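Local atomic coordinates of penicillin-binding protein activator LpoA (Escherichia coli, PDB entry 6DR3), a protein that stimulates the transpeptidase activity of penicillin-binding protein 1A in vitro and is essential for that enzyme's function, its amino-terminal domain forming this chain. Residues L163-N166 and I171-G174; L39-L44 and V77-A82. All blocks are in the same frame, centred on the assembly; numbering follows the deposited sequence.

Interaction 1 of 2, residues L163-N166 and I171-G174; sequences LVIN and ILQG
Ile165 meets Leu172 and Gln173 through carbon alone; the nearby polar bond is in the backbone, where Asn166 N, the next amide along, is hydrogen-bonded to Glu169 OE1. That bond ties 163-166, an irregular segment, to the residue just ahead of helix 170-185, whose first turn supplies the other half of the contact. The two segments come closest in the backbone at Ile165 and Gln173, with CA to CA 7.4 Å.

Ile165 divides its two branches between two residues of the helix. Its CG1 sits in the sterically tight rotamer flanked by N and C (chi1 63°), and the extended second torsion (173°) carries CD1 on to the base of Gln173. There CD1 lies 3.6 Å from Gln173 CB and 3.8 Å from Gln173 CA, the two side chains running at about a right angle, so it packs on the helix surface before the amide end. The shorter branch turns to Leu172: Ile165 CG2 is 3.3 Å from Leu172 CD2 and 3.9 Å from Leu172 CG. The first of these is tighter than normal van der Waals contact, and its exact value is doubtful. Leu172 CG stands anti to its own N (chi1 179°), which sends the branch out toward the loop.

Around this pair, Ile130 of helix 123-132 packs on Leu172, and Leu176, further along helix 170-185, touches Ile165. The contact is small, 139 Å² summed over both sides, and wholly apolar, so that between the two segments only carbon-to-carbon packing joins the loop to the helix it leads into.

Interaction 2 of 2, residues L39-L44 and V77-A82; sequences LAIRAL and VEIKLA
Ile41 is the first residue of 39-44 to touch 77-82: its CG2 lies 4.1 Å from Ile79 CD1, an ordinary van der Waals distance. The Ile41 side chain has CG2 anti to the backbone N, and CG2 is the branch that does the touching. On Ile79 the far methyl of the longer branch does so, carried across by an extended second torsion (chi2 172°).

Arg42 follows and makes the polar half. Its aliphatic CG passes 4.3 Å from Glu78 OE1, but its charged end goes elsewhere: Arg42 NE and Glu78 OE1 are 5.9 Å apart, too far for a direct bond. Leu39, one turn earlier, lays CD2 3.8 Å above the centre of the guanidinium plane, while Arg42 NH2 is hydrogen-bonded to Met10 O. Glu78 OE2, in turn, forms a salt bridge with Arg108 NE. What does join the two helices at this level is a water that donates to Arg42 O at 2.9 Å and to Glu78 OE1 at 2.8 Å, so a main-chain carbonyl and a carboxylate oxygen share one bridge.

Ala43 and Leu44 keep the helix regular, with Ala43 N bonded to Leu39 O; they lie on other faces of it, and both pack on Ser18 of helix 18-25.

The direct contact is thin, 94 Å² in all. Helix 50-58 packs on both partners: Val54 and Phe57 rest on Ile79, and Ala53 on Leu44. Helices 30-47, 50-58 and 66-82 thereby pack together as successive members of a TPR-like helical array, with helix 86-93 lying against Val77 and Leu81.

In the fold
Interactions 1 and 2 lie on opposite sides of the centre of this all-helical domain, their own centres 19 and 15 Å from it. They do not touch: centre to centre they are 32 Å apart, and their nearest atoms are about 21 Å apart. Along the chain they follow in series, interaction 2 being complete before interaction 1 begins. Their scales differ as well, since 39-44 and 77-82 join two helices across a 32-residue span, whereas 163-166 and 171-174 are separated by four residues. Each is structural packing on its own side of the centre of the TPR-like domain.

Interaction 1 of 2, residues L163-N166 and I171-G174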
# COMPACT_ATOMS: atom_id res chain seq x y z
N LEU A 163 18.93 3.83 -12.57
CA LEU A 163 18.51 3.32 -11.27
C LEU A 163 19.65 2.58 -10.59
O LEU A 163 20.37 1.80 -11.23
CB LEU A 163 17.30 2.40 -11.42
CG LEU A 163 15.99 3.05 -11.86
CD1 LEU A 163 14.93 1.99 -12.11
CD2 LEU A 163 15.51 4.06 -10.83
N VAL A 164 19.82 2.82 -9.30
CA VAL A 164 20.85 2.19 -8.49
C VAL A 164 20.17 1.46 -7.34
O VAL A 164 19.50 2.09 -6.51
CB VAL A 164 21.87 3.22 -7.95
CG1 VAL A 164 23.08 2.51 -7.36
CG2 VAL A 164 22.29 4.19 -9.05
N ILE A 165 20.32 0.14 -7.30
CA ILE A 165 19.68 -0.68 -6.29
C ILE A 165 20.74 -1.27 -5.37
O ILE A 165 21.93 -1.33 -5.71
CB ILE A 165 18.82 -1.80 -6.92
CG1 ILE A 165 19.68 -2.77 -7.73
CG2 ILE A 165 17.73 -1.18 -7.80
CD1 ILE A 165 18.93 -3.99 -8.24
N ASN A 166 20.30 -1.69 -4.19
CA ASN A 166 21.18 -2.30 -3.21
C ASN A 166 21.29 -3.81 -3.45
O ASN A 166 20.43 -4.42 -4.09
CB ASN A 166 20.68 -2.02 -1.80
CG ASN A 166 20.63 -0.53 -1.48
OD1 ASN A 166 21.54 0.22 -1.85
ND2 ASN A 166 19.57 -0.10 -0.81
N ILE A 171 14.11 -8.69 -5.08
CA ILE A 171 12.80 -8.56 -5.72
C ILE A 171 12.81 -7.40 -6.71
O ILE A 171 12.35 -7.52 -7.85
CB ILE A 171 11.70 -8.41 -4.66
CG1 ILE A 171 11.50 -9.75 -3.93
CG2 ILE A 171 10.38 -7.95 -5.30
CD1 ILE A 171 10.47 -9.71 -2.81
N LEU A 172 13.34 -6.25 -6.28
CA LEU A 172 13.46 -5.12 -7.19
C LEU A 172 14.35 -5.46 -8.38
O LEU A 172 14.04 -5.11 -9.52
CB LEU A 172 14.00 -3.89 -6.45
CG LEU A 172 14.19 -2.62 -7.28
CD1 LEU A 172 12.90 -2.19 -7.95
CD2 LEU A 172 14.75 -1.51 -6.41
N GLN A 173 15.47 -6.15 -8.13
CA GLN A 173 16.32 -6.58 -9.23
C GLN A 173 15.55 -7.46 -10.21
O GLN A 173 15.69 -7.31 -11.42
CB GLN A 173 17.54 -7.33 -8.69
CG GLN A 173 18.56 -7.69 -9.77
CD GLN A 173 19.69 -8.55 -9.25
OE1 GLN A 173 19.58 -9.18 -8.20
NE2 GLN A 173 20.79 -8.59 -9.99
N GLY A 174 14.73 -8.37 -9.69
CA GLY A 174 13.91 -9.20 -10.56
C GLY A 174 12.92 -8.38 -11.37
O GLY A 174 12.70 -8.65 -12.56

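Interaction 2 of 2, residues L39-L44 and V77-A82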
# COMPACT_ATOMS: atom_id res chain seq x y z
N LEU A 39 -11.60 3.67 14.69
CA LEU A 39 -12.04 2.94 13.51
C LEU A 39 -12.97 3.79 12.66
O LEU A 39 -12.89 3.77 11.42
CB LEU A 39 -12.71 1.63 13.92
CG LEU A 39 -11.74 0.53 14.33
CD1 LEU A 39 -12.42 -0.50 15.22
CD2 LEU A 39 -11.16 -0.14 13.09
N ALA A 40 -13.86 4.55 13.29
CA ALA A 40 -14.73 5.45 12.55
C ALA A 40 -13.91 6.45 11.74
O ALA A 40 -14.22 6.71 10.57
CB ALA A 40 -15.67 6.19 13.51
N ILE A 41 -12.87 7.02 12.34
CA ILE A 41 -11.99 7.93 11.62
C ILE A 41 -11.40 7.23 10.40
O ILE A 41 -11.39 7.78 9.29
CB ILE A 41 -10.89 8.46 12.55
CG1 ILE A 41 -11.50 9.23 13.72
CG2 ILE A 41 -9.91 9.36 11.79
CD1 ILE A 41 -10.55 9.44 14.88
N ARG A 42 -10.89 6.01 10.59
CA ARG A 42 -10.29 5.27 9.49
C ARG A 42 -11.29 5.07 8.36
O ARG A 42 -10.95 5.25 7.18
CB ARG A 42 -9.78 3.92 10.00
CG ARG A 42 -8.90 3.16 9.01
CD ARG A 42 -8.77 1.69 9.39
NE ARG A 42 -8.23 1.50 10.73
CZ ARG A 42 -7.88 0.32 11.24
NH1 ARG A 42 -8.01 -0.78 10.53
NH2 ARG A 42 -7.39 0.25 12.48
N ALA A 43 -12.53 4.70 8.69
CA ALA A 43 -13.53 4.45 7.66
C ALA A 43 -13.99 5.75 7.01
O ALA A 43 -14.18 5.81 5.79
CB ALA A 43 -14.72 3.71 8.26
N LEU A 44 -14.17 6.81 7.80
CA LEU A 44 -14.58 8.10 7.24
C LEU A 44 -13.58 8.58 6.19
O LEU A 44 -13.97 9.07 5.13
CB LEU A 44 -14.74 9.14 8.35
CG LEU A 44 -15.93 8.95 9.29
CD1 LEU A 44 -15.81 9.86 10.51
CD2 LEU A 44 -17.24 9.22 8.56
N VAL A 77 -1.66 10.87 9.06
CA VAL A 77 -1.11 10.86 7.71
C VAL A 77 -2.22 10.71 6.68
O VAL A 77 -2.28 11.45 5.69
CB VAL A 77 -0.06 9.75 7.56
CG1 VAL A 77 0.45 9.67 6.13
CG2 VAL A 77 1.09 9.97 8.53
N GLU A 78 -3.12 9.75 6.90
CA GLU A 78 -4.19 9.50 5.95
C GLU A 78 -5.09 10.72 5.80
O GLU A 78 -5.56 11.02 4.70
CB GLU A 78 -5.00 8.28 6.39
CG GLU A 78 -4.17 7.00 6.48
CD GLU A 78 -4.98 5.80 6.93
OE1 GLU A 78 -5.93 5.97 7.73
OE2 GLU A 78 -4.67 4.67 6.49
N ILE A 79 -5.32 11.45 6.90
CA ILE A 79 -6.13 12.66 6.83
C ILE A 79 -5.44 13.72 5.98
O ILE A 79 -6.06 14.33 5.10
CB ILE A 79 -6.44 13.17 8.25
CG1 ILE A 79 -7.45 12.23 8.93
CG2 ILE A 79 -6.99 14.61 8.22
CD1 ILE A 79 -7.69 12.53 10.40
N LYS A 80 -4.15 13.94 6.21
CA LYS A 80 -3.44 14.97 5.46
C LYS A 80 -3.38 14.62 3.97
O LYS A 80 -3.45 15.51 3.12
CB LYS A 80 -2.03 15.16 6.02
CG LYS A 80 -2.02 15.91 7.35
CD LYS A 80 -0.64 16.39 7.73
CE LYS A 80 -0.68 17.14 9.05
NZ LYS A 80 -1.56 18.34 8.99
N LEU A 81 -3.25 13.34 3.64
CA LEU A 81 -3.31 12.94 2.24
C LEU A 81 -4.69 13.21 1.66
O LEU A 81 -4.82 13.66 0.52
CB LEU A 81 -2.94 11.46 2.10
CG LEU A 81 -1.46 11.13 2.35
CD1 LEU A 81 -1.26 9.63 2.45
CD2 LEU A 81 -0.58 11.71 1.25
N ALA A 82 -5.75 12.94 2.44
CA ALA A 82 -7.10 13.25 1.98
C ALA A 82 -7.29 14.75 1.78
O ALA A 82 -8.03 15.16 0.88
CB ALA A 82 -8.12 12.71 2.99
O HOH W 1 -8.15 5.17 6.28